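Local coordinates for protein myosin regulatory light chain (Physarum polycephalum, PDB 2BL0) that binds a calcium ion in an EF-hand loop and, as a myosin light chain, probably embraces and stiffens the regulatory domain of the myosin heavy chain, at residues D2-V5 with S6-E10; Q29-L32 with K33-G36; R38-P41 with A42-N45; S66-G69 with R70-Q74; T75-E78 with D79-R82. All blocks are in the same frame, centred on the assembly; numbering follows the deposited sequence.

Five local contacts follow one another along the chain, none nested or crossing. Interaction 1 opens helix 3-15. Interaction 2 ends helix 25-35 in a Schellman motif, and interaction 3 turns the next loop into helix 41-51; L32 CD1 lies 3.6 Å from F44 CD1, tying these two helices together. Interaction 4 closes helix 61-72 and packs back on interaction 1, where F8 CE1 comes within 3.8 Å of M68 CE. Interaction 5 starts helix 78-87 directly after it; its centre is about 27 Å from that of interaction 2, on the opposite side of the chain's centre. Residues 73-77 connect helix 61-72 to helix 78-87, and so the two EF-hand pairs.

Interaction 1: D2-V5 with S6-E10; sequences DDQV and SEFKE
The carbonyl oxygen of D3 is gripped twice from the following turn. S6 OG lies 2.8 Å from D3 O, above the carbonyl plane and not on a lone pair, while E7 N approaches the same face at 3.1 Å. With chi1 at 64°, the hydroxyl sits between the backbone N and the carbonyl carbon of S6, which turns it back toward the preceding turn. An alanine here would cost D3 O its second donor, and that carbonyl is likely to be held by the E7 amide alone. The backbone ladder continues through F8 N to Q4 O at 2.9 Å and K9 N to V5 O. At the helix start, D2 OD1 accepts from V5 N at 3.0 Å, met on its anti side.

Q4 and F8 run alongside each other, Q4 CG meeting F8 CE2 at 3.8 Å, with amide and ring planes 29° apart. The ring also touches L65, M68 and M72 of helix 61-72 and an aromatic side chain of another protein chain, where E7 pairs with a basic side chain. The arrangement is an N-capped first turn, with D2 as N-cap, opening the entering helix of an EF-hand.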
loop_
_atom_site.group_PDB
_atom_site.type_symbol
_atom_site.label_atom_id
_atom_site.label_comp_id
_atom_site.label_asym_id
_atom_site.label_seq_id
_atom_site.Cartn_x
_atom_site.Cartn_y
_atom_site.Cartn_z
ATOM N N ASP C 2 -7.807 -8.498 -17.380
ATOM C CA ASP C 2 -6.542 -7.803 -17.069
ATOM C C ASP C 2 -6.107 -6.813 -18.174
ATOM O O ASP C 2 -6.108 -7.147 -19.369
ATOM C CB ASP C 2 -5.419 -8.811 -16.804
ATOM C CG ASP C 2 -4.125 -8.151 -16.407
ATOM O OD1 ASP C 2 -3.248 -8.023 -17.278
ATOM O OD2 ASP C 2 -3.887 -7.750 -15.250
ATOM N N ASP C 3 -5.716 -5.608 -17.754
ATOM C CA ASP C 3 -5.329 -4.527 -18.671
ATOM C C ASP C 3 -3.963 -4.732 -19.351
ATOM O O ASP C 3 -3.755 -4.281 -20.480
ATOM C CB ASP C 3 -5.314 -3.176 -17.941
ATOM C CG ASP C 3 -6.708 -2.704 -17.530
ATOM O OD1 ASP C 3 -7.715 -3.260 -18.022
ATOM O OD2 ASP C 3 -6.894 -1.772 -16.715
ATOM N N GLN C 4 -3.030 -5.351 -18.636
ATOM C CA GLN C 4 -1.725 -5.716 -19.188
ATOM C C GLN C 4 -1.891 -6.641 -20.388
ATOM O O GLN C 4 -1.317 -6.401 -21.442
ATOM C CB GLN C 4 -0.876 -6.418 -18.117
ATOM C CG GLN C 4 0.550 -5.919 -17.971
ATOM C CD GLN C 4 1.005 -5.918 -16.512
ATOM O OE1 GLN C 4 1.432 -4.882 -15.988
ATOM N NE2 GLN C 4 0.896 -7.076 -15.848
ATOM N N VAL C 5 -2.695 -7.686 -20.218
ATOM C CA VAL C 5 -2.918 -8.679 -21.262
ATOM C C VAL C 5 -3.535 -8.024 -22.496
ATOM O O VAL C 5 -3.112 -8.301 -23.610
ATOM C CB VAL C 5 -3.831 -9.833 -20.777
ATOM C CG1 VAL C 5 -4.220 -10.770 -21.946
ATOM C CG2 VAL C 5 -3.147 -10.629 -19.660
ATOM N N SER C 6 -4.524 -7.154 -22.301
ATOM C CA SER C 6 -5.169 -6.514 -23.446
ATOM C C SER C 6 -4.183 -5.642 -24.214
ATOM O O SER C 6 -4.199 -5.613 -25.435
ATOM C CB SER C 6 -6.394 -5.712 -23.019
ATOM O OG SER C 6 -6.014 -4.648 -22.176
ATOM N N GLU C 7 -3.300 -4.967 -23.490
ATOM C CA GLU C 7 -2.284 -4.147 -24.107
ATOM C C GLU C 7 -1.281 -5.022 -24.888
ATOM O O GLU C 7 -0.865 -4.687 -26.001
ATOM C CB GLU C 7 -1.553 -3.355 -23.036
ATOM C CG GLU C 7 -0.572 -2.372 -23.602
ATOM C CD GLU C 7 -0.053 -1.407 -22.570
ATOM O OE1 GLU C 7 0.561 -1.868 -21.575
ATOM O OE2 GLU C 7 -0.244 -0.196 -22.772
ATOM N N PHE C 8 -0.881 -6.139 -24.300
ATOM C CA PHE C 8 0.031 -7.022 -25.025
ATOM C C PHE C 8 -0.639 -7.608 -26.248
ATOM O O PHE C 8 0.002 -7.768 -27.267
ATOM C CB PHE C 8 0.589 -8.132 -24.139
ATOM C CG PHE C 8 1.521 -7.641 -23.077
ATOM C CD1 PHE C 8 2.429 -6.615 -23.337
ATOM C CD2 PHE C 8 1.478 -8.186 -21.803
ATOM C CE1 PHE C 8 3.277 -6.169 -22.348
ATOM C CE2 PHE C 8 2.324 -7.739 -20.835
ATOM C CZ PHE C 8 3.226 -6.724 -21.114
ATOM N N LYS C 9 -1.931 -7.883 -26.166
ATOM C CA LYS C 9 -2.663 -8.429 -27.304
ATOM C C LYS C 9 -2.762 -7.373 -28.408
ATOM O O LYS C 9 -2.559 -7.686 -29.568
ATOM C CB LYS C 9 -4.054 -8.937 -26.873
ATOM C CG LYS C 9 -4.921 -9.533 -27.985
ATOM C CD LYS C 9 -4.372 -10.839 -28.512
ATOM C CE LYS C 9 -5.174 -11.380 -29.695
ATOM N NZ LYS C 9 -4.270 -11.874 -30.775
ATOM N N GLU C 10 -3.035 -6.123 -28.030
ATOM C CA GLU C 10 -3.106 -5.030 -28.993
ATOM C C GLU C 10 -1.770 -4.866 -29.723
ATOM O O GLU C 10 -1.741 -4.700 -30.932
ATOM C CB GLU C 10 -3.542 -3.723 -28.307
ATOM C CG GLU C 10 -5.010 -3.716 -27.922
ATOM C CD GLU C 10 -5.409 -2.583 -26.989
ATOM O OE1 GLU C 10 -4.533 -1.811 -26.557
ATOM O OE2 GLU C 10 -6.622 -2.470 -26.684
#

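Interaction 2: Q29-L32 with K33-G36; sequences QTVL and KQFG
Successive i to i+4 amide bonds join the two halves of this helical turn, K33 N to Q29 O at 3.2 Å, Q34 N to T30 O at 2.9 Å and F35 N to V31 O at 3.0 Å, before G36 leaves helical geometry with phi 68°. That positive phi makes G36 the C-prime residue of a Schellman motif: V37 N returns to L32 O, and G36 N makes a weak bond to K33 O.

V31 and F35 point the same way, side by side, with V31 CG1 4.0 Å from ring atom F35 CD1. The ring also turns an edge to the backbone, V31 O lying in its plane 3.3 Å from F35 CD1. Q34 crosses T30 and V31 obliquely; its extended chain carries CG over T30 O at 3.2 Å, and its amide meets both side chains, NE2 4.1 Å from T30 CG2 and OE1 on the V31 side. The same NE2 has a weak bond to S17. K33 runs its aliphatic part past the preceding turn, CG being 3.4 Å from Q29 O.

Different residues of helix 25-35 serve different neighbours. V31 and F35 meet apolar side chains of another protein chain, while L32 packs on V37 and V39 of the connecting loop and on F44 and M47 of helix 41-51 in the next EF-hand, where Q29 also touches F44.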
loop_
_atom_site.group_PDB
_atom_site.type_symbol
_atom_site.label_atom_id
_atom_site.label_comp_id
_atom_site.label_asym_id
_atom_site.label_seq_id
_atom_site.Cartn_x
_atom_site.Cartn_y
_atom_site.Cartn_z
ATOM N N GLN C 29 11.405 -9.408 -38.916
ATOM C CA GLN C 29 12.317 -8.509 -39.626
ATOM C C GLN C 29 11.569 -7.296 -40.164
ATOM O O GLN C 29 12.037 -6.172 -40.033
ATOM C CB GLN C 29 13.015 -9.228 -40.774
ATOM C CG GLN C 29 13.928 -10.336 -40.325
ATOM C CD GLN C 29 15.236 -9.835 -39.729
ATOM O OE1 GLN C 29 15.378 -8.655 -39.388
ATOM N NE2 GLN C 29 16.203 -10.734 -39.610
ATOM N N THR C 30 10.410 -7.527 -40.771
ATOM C CA THR C 30 9.600 -6.435 -41.311
ATOM C C THR C 30 9.074 -5.522 -40.219
ATOM O O THR C 30 9.105 -4.307 -40.353
ATOM C CB THR C 30 8.449 -7.027 -42.133
ATOM O OG1 THR C 30 8.992 -7.696 -43.274
ATOM C CG2 THR C 30 7.576 -5.952 -42.730
ATOM N N VAL C 31 8.626 -6.117 -39.108
ATOM C CA VAL C 31 8.152 -5.343 -37.971
ATOM C C VAL C 31 9.242 -4.413 -37.409
ATOM O O VAL C 31 8.999 -3.220 -37.134
ATOM C CB VAL C 31 7.617 -6.303 -36.855
ATOM C CG1 VAL C 31 7.377 -5.550 -35.588
ATOM C CG2 VAL C 31 6.329 -6.970 -37.336
ATOM N N LEU C 32 10.449 -4.941 -37.242
ATOM C CA LEU C 32 11.547 -4.133 -36.730
ATOM C C LEU C 32 11.852 -2.960 -37.670
ATOM O O LEU C 32 12.093 -1.838 -37.216
ATOM C CB LEU C 32 12.796 -5.002 -36.495
ATOM C CG LEU C 32 12.644 -6.017 -35.368
ATOM C CD1 LEU C 32 13.758 -7.046 -35.412
ATOM C CD2 LEU C 32 12.605 -5.309 -34.018
ATOM N N LYS C 33 11.777 -3.197 -38.969
ATOM C CA LYS C 33 11.996 -2.117 -39.949
ATOM C C LYS C 33 10.887 -1.082 -39.870
ATOM O O LYS C 33 11.151 0.120 -39.928
ATOM C CB LYS C 33 12.110 -2.678 -41.352
ATOM C CG LYS C 33 13.385 -3.475 -41.535
ATOM C CD LYS C 33 13.495 -4.065 -42.906
ATOM C CE LYS C 33 14.826 -4.798 -43.068
ATOM N NZ LYS C 33 14.893 -5.545 -44.353
ATOM N N GLN C 34 9.646 -1.551 -39.729
ATOM C CA GLN C 34 8.492 -0.650 -39.657
ATOM C C GLN C 34 8.671 0.330 -38.509
ATOM O O GLN C 34 8.507 1.548 -38.672
ATOM C CB GLN C 34 7.177 -1.422 -39.459
ATOM C CG GLN C 34 6.663 -2.237 -40.636
ATOM C CD GLN C 34 5.416 -3.065 -40.278
ATOM O OE1 GLN C 34 5.189 -3.350 -39.112
ATOM N NE2 GLN C 34 4.623 -3.457 -41.291
ATOM N N PHE C 35 9.033 -0.190 -37.336
ATOM C CA PHE C 35 9.072 0.631 -36.125
ATOM C C PHE C 35 10.463 1.262 -35.862
ATOM O O PHE C 35 10.647 1.993 -34.893
ATOM C CB PHE C 35 8.615 -0.205 -34.920
ATOM C CG PHE C 35 7.136 -0.484 -34.893
ATOM C CD1 PHE C 35 6.625 -1.594 -35.541
ATOM C CD2 PHE C 35 6.248 0.384 -34.225
ATOM C CE1 PHE C 35 5.279 -1.853 -35.547
ATOM C CE2 PHE C 35 4.888 0.105 -34.200
ATOM C CZ PHE C 35 4.397 -1.003 -34.852
ATOM N N GLY C 36 11.430 0.987 -36.726
ATOM C CA GLY C 36 12.757 1.576 -36.607
ATOM C C GLY C 36 13.573 1.112 -35.410
ATOM O O GLY C 36 14.331 1.901 -34.857
#

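Interaction 3: R38-P41 with A42-N45; sequences RVEP and AAFN
V39 reaches across the start of the helix to F44, and the two side chains meet at a slant. In the conformer modelled here one methyl does the touching: V39 CG2 lies 3.9 Å from F44 CB and 4.0 Å from F44 CD1, near the plane of the ring and therefore at its edge. Chi1 of -67° places CG1 beside the backbone N and leaves CG2 between that N and the carbonyl carbon. F44, with CG opposite its own backbone N (chi1 176°), swings its ring beyond the valine, onto L28 of helix 25-35. V39 also meets an apolar side chain of another protein chain.

This is the N-terminal start of helix 41-51, the entering helix of the second EF-hand, with E40 at the N-cap and P41 in the first turn, where a proline's missing amide hydrogen costs no helical bond. F44 N closes that turn on E40 O at 2.9 Å, and N45 N follows to P41 O at 3.1 Å. E40 N is buried here and has no partner in the model.

The amide of N45 stands near the carbonyl of P41, N45 ND2 being 3.7 Å from P41 O, a packing approach; its OD1 accepts from K25. A43 CB lies 3.7 Å from E40 O.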
loop_
_atom_site.group_PDB
_atom_site.type_symbol
_atom_site.label_atom_id
_atom_site.label_comp_id
_atom_site.label_asym_id
_atom_site.label_seq_id
_atom_site.Cartn_x
_atom_site.Cartn_y
_atom_site.Cartn_z
ATOM N N ARG C 38 16.568 -1.245 -34.325
ATOM C CA ARG C 38 17.731 -1.911 -34.890
ATOM C C ARG C 38 18.237 -3.000 -33.973
ATOM O O ARG C 38 18.425 -2.785 -32.779
ATOM C CB ARG C 38 18.835 -0.895 -35.170
ATOM C CG ARG C 38 18.568 -0.060 -36.431
ATOM C CD ARG C 38 18.710 -0.839 -37.738
ATOM N NE ARG C 38 20.109 -0.992 -38.149
ATOM C CZ ARG C 38 20.807 -0.105 -38.861
ATOM N NH1 ARG C 38 20.258 1.040 -39.269
ATOM N NH2 ARG C 38 22.076 -0.364 -39.170
ATOM N N VAL C 39 18.432 -4.182 -34.546
ATOM C CA VAL C 39 18.916 -5.339 -33.809
ATOM C C VAL C 39 19.987 -6.030 -34.648
ATOM O O VAL C 39 19.763 -6.295 -35.822
ATOM C CB VAL C 39 17.782 -6.319 -33.424
ATOM C CG1 VAL C 39 16.853 -5.671 -32.406
ATOM C CG2 VAL C 39 16.998 -6.781 -34.634
ATOM N N GLU C 40 21.146 -6.310 -34.049
ATOM C CA GLU C 40 22.213 -7.029 -34.755
ATOM C C GLU C 40 21.772 -8.483 -34.950
ATOM O O GLU C 40 20.878 -8.953 -34.240
ATOM C CB GLU C 40 23.519 -6.938 -33.963
ATOM C CG GLU C 40 23.971 -5.507 -33.658
ATOM C CD GLU C 40 24.082 -5.193 -32.168
ATOM O OE1 GLU C 40 24.419 -4.034 -31.839
ATOM O OE2 GLU C 40 23.837 -6.086 -31.319
ATOM N N PRO C 41 22.376 -9.201 -35.896
ATOM C CA PRO C 41 21.969 -10.588 -36.183
ATOM C C PRO C 41 21.850 -11.502 -34.962
ATOM O O PRO C 41 20.836 -12.186 -34.851
ATOM C CB PRO C 41 23.067 -11.082 -37.122
ATOM C CG PRO C 41 23.560 -9.841 -37.805
ATOM C CD PRO C 41 23.484 -8.764 -36.773
ATOM N N ALA C 42 22.857 -11.529 -34.085
ATOM C CA ALA C 42 22.826 -12.406 -32.910
ATOM C C ALA C 42 21.684 -12.044 -31.977
ATOM O O ALA C 42 21.011 -12.920 -31.464
ATOM C CB ALA C 42 24.146 -12.364 -32.145
ATOM N N ALA C 43 21.496 -10.750 -31.743
ATOM C CA ALA C 43 20.399 -10.289 -30.906
ATOM C C ALA C 43 19.035 -10.577 -31.544
ATOM O O ALA C 43 18.093 -10.831 -30.823
ATOM C CB ALA C 43 20.555 -8.797 -30.584
ATOM N N PHE C 44 18.933 -10.563 -32.875
ATOM C CA PHE C 44 17.674 -10.901 -33.552
ATOM C C PHE C 44 17.300 -12.353 -33.336
ATOM O O PHE C 44 16.171 -12.668 -32.977
ATOM C CB PHE C 44 17.729 -10.625 -35.060
ATOM C CG PHE C 44 16.488 -11.059 -35.792
ATOM C CD1 PHE C 44 15.374 -10.233 -35.832
ATOM C CD2 PHE C 44 16.411 -12.315 -36.383
ATOM C CE1 PHE C 44 14.229 -10.628 -36.478
ATOM C CE2 PHE C 44 15.260 -12.729 -37.021
ATOM C CZ PHE C 44 14.159 -11.877 -37.071
ATOM N N ASN C 45 18.239 -13.261 -33.569
ATOM C CA ASN C 45 17.955 -14.670 -33.353
ATOM C C ASN C 45 17.593 -14.930 -31.905
ATOM O O ASN C 45 16.676 -15.703 -31.630
ATOM C CB ASN C 45 19.147 -15.552 -33.771
ATOM C CG ASN C 45 19.342 -15.579 -35.264
ATOM O OD1 ASN C 45 18.381 -15.444 -36.025
ATOM N ND2 ASN C 45 20.590 -15.730 -35.701
#

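Interaction 4: S66-G69 with R70-Q74; sequences SMMG and RRMKQ
M68 O draws two amide hydrogens from the next turn, both weakly: M72 N at 2.8 Å, with an N-H...O angle of only 129°, and R71 N at 3.2 Å. R71 N also leans weakly toward M67 O, so its hydrogen is shared between the carbonyls three and four residues back. R70 N to S66 O, 3.0 Å long, is the sound helical bond of the set; those of R71 and M72 are weak, and M72 has a phi of -123°.

Among the side chains, M68 and M72 lie alongside each other and point the same way, M68 CE meeting M72 SD at 3.7 Å. M68 is bent at both chi2 and chi3, which curls its methyl back to the neighbouring sulfur. Both methionines rest on aromatic side chains of another protein chain.

R70 folds back across M67: a bend at chi3 (-33°) brings R70 NH2 to 3.7 Å from M67 CG, and M67 O stands over one face of the guanidinium, 3.9 Å above its plane and offset toward the rim. R71 leads outward, bonding the backbone of the other chain and making a cation-pi contact with an aromatic side chain of it.

This is the C-terminal part of helix 61-72, the exiting helix of the calcium-binding second EF-hand.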
loop_
_atom_site.group_PDB
_atom_site.type_symbol
_atom_site.label_atom_id
_atom_site.label_comp_id
_atom_site.label_asym_id
_atom_site.label_seq_id
_atom_site.Cartn_x
_atom_site.Cartn_y
_atom_site.Cartn_z
ATOM N N SER C 66 3.370 -14.850 -22.749
ATOM C CA SER C 66 4.175 -15.443 -21.690
ATOM C C SER C 66 5.521 -14.699 -21.527
ATOM O O SER C 66 5.960 -14.409 -20.391
ATOM C CB SER C 66 4.419 -16.934 -21.948
ATOM O OG SER C 66 5.260 -17.490 -20.931
ATOM N N MET C 67 6.153 -14.381 -22.650
ATOM C CA MET C 67 7.465 -13.736 -22.643
ATOM C C MET C 67 7.388 -12.316 -22.095
ATOM O O MET C 67 8.178 -11.943 -21.198
ATOM C CB MET C 67 8.079 -13.755 -24.046
ATOM C CG MET C 67 9.380 -12.945 -24.173
ATOM S SD MET C 67 9.791 -12.637 -25.854
ATOM C CE MET C 67 8.568 -11.427 -26.294
ATOM N N MET C 68 6.429 -11.539 -22.599
ATOM C CA MET C 68 6.274 -10.151 -22.184
ATOM C C MET C 68 5.891 -10.095 -20.701
ATOM O O MET C 68 6.418 -9.272 -19.957
ATOM C CB MET C 68 5.227 -9.431 -23.027
ATOM C CG MET C 68 5.583 -9.279 -24.500
ATOM S SD MET C 68 7.038 -8.259 -24.749
ATOM C CE MET C 68 6.490 -6.716 -24.285
ATOM N N GLY C 69 4.966 -10.968 -20.299
ATOM C CA GLY C 69 4.579 -11.118 -18.896
ATOM C C GLY C 69 5.725 -11.415 -17.950
ATOM O O GLY C 69 5.801 -10.829 -16.862
ATOM N N ARG C 70 6.629 -12.302 -18.361
ATOM C CA ARG C 70 7.785 -12.671 -17.549
ATOM C C ARG C 70 8.623 -11.423 -17.248
ATOM O O ARG C 70 9.007 -11.190 -16.106
ATOM C CB ARG C 70 8.643 -13.738 -18.256
ATOM C CG ARG C 70 8.112 -15.197 -18.139
ATOM C CD ARG C 70 8.921 -16.286 -18.928
ATOM N NE ARG C 70 9.514 -15.807 -20.191
ATOM C CZ ARG C 70 10.690 -15.159 -20.301
ATOM N NH1 ARG C 70 11.441 -14.895 -19.231
ATOM N NH2 ARG C 70 11.121 -14.762 -21.492
ATOM N N ARG C 71 8.844 -10.590 -18.256
ATOM C CA ARG C 71 9.718 -9.439 -18.106
ATOM C C ARG C 71 9.000 -8.214 -17.542
ATOM O O ARG C 71 9.647 -7.357 -16.942
ATOM C CB ARG C 71 10.390 -9.097 -19.450
ATOM C CG ARG C 71 11.218 -10.216 -20.059
ATOM C CD ARG C 71 12.539 -10.510 -19.340
ATOM N NE ARG C 71 13.506 -9.407 -19.427
ATOM C CZ ARG C 71 14.441 -9.257 -20.373
ATOM N NH1 ARG C 71 15.245 -8.203 -20.334
ATOM N NH2 ARG C 71 14.582 -10.138 -21.363
ATOM N N MET C 72 7.677 -8.121 -17.722
ATOM C CA MET C 72 6.943 -6.887 -17.427
ATOM C C MET C 72 5.795 -7.018 -16.413
ATOM O O MET C 72 5.033 -6.062 -16.210
ATOM C CB MET C 72 6.378 -6.306 -18.721
ATOM C CG MET C 72 7.434 -5.860 -19.694
ATOM S SD MET C 72 6.723 -4.879 -21.064
ATOM C CE MET C 72 6.055 -3.517 -20.217
ATOM N N LYS C 73 5.672 -8.176 -15.774
ATOM C CA LYS C 73 4.468 -8.468 -14.977
ATOM C C LYS C 73 4.305 -7.563 -13.763
ATOM O O LYS C 73 3.179 -7.305 -13.343
ATOM C CB LYS C 73 4.402 -9.928 -14.524
ATOM C CG LYS C 73 5.672 -10.480 -13.838
ATOM C CD LYS C 73 5.409 -11.827 -13.147
ATOM C CE LYS C 73 6.599 -12.293 -12.291
ATOM N NZ LYS C 73 7.602 -11.224 -11.976
ATOM N N GLN C 74 5.413 -7.097 -13.199
ATOM C CA GLN C 74 5.355 -6.218 -12.033
ATOM C C GLN C 74 5.223 -4.738 -12.369
ATOM O O GLN C 74 5.044 -3.921 -11.473
ATOM C CB GLN C 74 6.566 -6.452 -11.139
ATOM C CG GLN C 74 6.742 -7.915 -10.733
ATOM C CD GLN C 74 5.429 -8.590 -10.335
ATOM O OE1 GLN C 74 4.637 -8.034 -9.572
ATOM N NE2 GLN C 74 5.210 -9.792 -10.839
#

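Interaction 5: T75-E78 with D79-R82; sequences TTSE and DILR
T76 stands across I80 at about a right angle, its CB 3.7 Å from I80 CG2. Its hydroxyl, placed by chi1 of 63° between the backbone N and carbonyl carbon, donates to S77 O at 3.2 Å and bonds a polar side chain of another protein chain. A valine in its place would probably leave S77 O without that donor and the polar group of the other chain without its mate.

S77, the N-cap residue, makes no capping bond through its side chain; OG instead packs on I80 CD1 at 3.4 Å. Its carbonyl oxygen is the busier group, for L81 N approaches from the face opposite the T76 hydroxyl, also at 3.2 Å, and I80 N adds a weak bond.

E78 extends alongside R82. Its OE2 meets R82 NH2 at 2.9 Å, in the plane of the guanidinium and at its edge, a salt bridge whose hydrogen bond is weak, with an N-H...O angle of 120°. Carboxylate and guanidinium planes stand 62° apart. R82 N to E78 O, 2.9 Å long, backs this pair, and R82 NH1 has a long, weak ion pair with D134.

The arrangement is an N-terminal helix turn with an i to i+4 salt bridge, opening the third EF-hand motif.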
loop_
_atom_site.group_PDB
_atom_site.type_symbol
_atom_site.label_atom_id
_atom_site.label_comp_id
_atom_site.label_asym_id
_atom_site.label_seq_id
_atom_site.Cartn_x
_atom_site.Cartn_y
_atom_site.Cartn_z
ATOM N N THR C 75 5.271 -4.383 -13.655
ATOM C CA THR C 75 4.949 -3.006 -14.019
ATOM C C THR C 75 3.461 -2.759 -13.828
ATOM O O THR C 75 2.664 -3.704 -13.747
ATOM C CB THR C 75 5.307 -2.673 -15.482
ATOM O OG1 THR C 75 4.514 -3.477 -16.371
ATOM C CG2 THR C 75 6.760 -3.007 -15.776
ATOM N N THR C 76 3.091 -1.484 -13.781
ATOM C CA THR C 76 1.696 -1.080 -13.715
ATOM C C THR C 76 1.383 -0.101 -14.839
ATOM O O THR C 76 2.269 0.304 -15.605
ATOM C CB THR C 76 1.391 -0.384 -12.347
ATOM O OG1 THR C 76 2.174 0.818 -12.235
ATOM C CG2 THR C 76 1.783 -1.256 -11.159
ATOM N N SER C 77 0.120 0.287 -14.923
ATOM C CA SER C 77 -0.302 1.338 -15.855
ATOM C C SER C 77 0.345 2.676 -15.490
ATOM O O SER C 77 0.874 2.858 -14.376
ATOM C CB SER C 77 -1.826 1.490 -15.897
ATOM O OG SER C 77 -2.436 1.069 -14.686
ATOM N N GLU C 78 0.314 3.608 -16.443
ATOM C CA GLU C 78 0.920 4.919 -16.233
ATOM C C GLU C 78 0.243 5.649 -15.088
ATOM O O GLU C 78 0.912 6.309 -14.295
ATOM C CB GLU C 78 0.827 5.770 -17.494
ATOM C CG GLU C 78 1.708 7.015 -17.469
ATOM C CD GLU C 78 1.569 7.855 -18.723
ATOM O OE1 GLU C 78 1.112 7.317 -19.754
ATOM O OE2 GLU C 78 1.910 9.058 -18.678
ATOM N N ASP C 79 -1.081 5.525 -15.016
ATOM C CA ASP C 79 -1.885 6.199 -13.994
ATOM C C ASP C 79 -1.591 5.681 -12.594
ATOM O O ASP C 79 -1.619 6.439 -11.633
ATOM C CB ASP C 79 -3.389 6.017 -14.272
ATOM C CG ASP C 79 -3.877 6.818 -15.467
ATOM O OD1 ASP C 79 -3.044 7.281 -16.275
ATOM O OD2 ASP C 79 -5.089 7.037 -15.685
ATOM N N ILE C 80 -1.343 4.384 -12.469
ATOM C CA ILE C 80 -1.078 3.819 -11.152
ATOM C C ILE C 80 0.288 4.271 -10.656
ATOM O O ILE C 80 0.446 4.563 -9.470
ATOM C CB ILE C 80 -1.257 2.281 -11.153
ATOM C CG1 ILE C 80 -2.757 1.962 -11.087
ATOM C CG2 ILE C 80 -0.539 1.635 -9.959
ATOM C CD1 ILE C 80 -3.116 0.540 -11.377
ATOM N N LEU C 81 1.263 4.341 -11.560
ATOM C CA LEU C 81 2.603 4.812 -11.217
ATOM C C LEU C 81 2.589 6.305 -10.879
ATOM O O LEU C 81 3.260 6.746 -9.939
ATOM C CB LEU C 81 3.581 4.509 -12.359
ATOM C CG LEU C 81 5.024 5.006 -12.216
ATOM C CD1 LEU C 81 5.670 4.526 -10.916
ATOM C CD2 LEU C 81 5.877 4.596 -13.409
ATOM N N ARG C 82 1.804 7.076 -11.630
ATOM C CA ARG C 82 1.654 8.509 -11.383
ATOM C C ARG C 82 1.099 8.779 -9.990
ATOM O O ARG C 82 1.655 9.578 -9.237
ATOM C CB ARG C 82 0.732 9.132 -12.438
ATOM C CG ARG C 82 0.383 10.612 -12.194
ATOM C CD ARG C 82 -0.340 11.296 -13.364
ATOM N NE ARG C 82 0.180 10.871 -14.660
ATOM C CZ ARG C 82 1.360 11.230 -15.163
ATOM N NH1 ARG C 82 2.169 12.051 -14.495
ATOM N NH2 ARG C 82 1.736 10.765 -16.343
#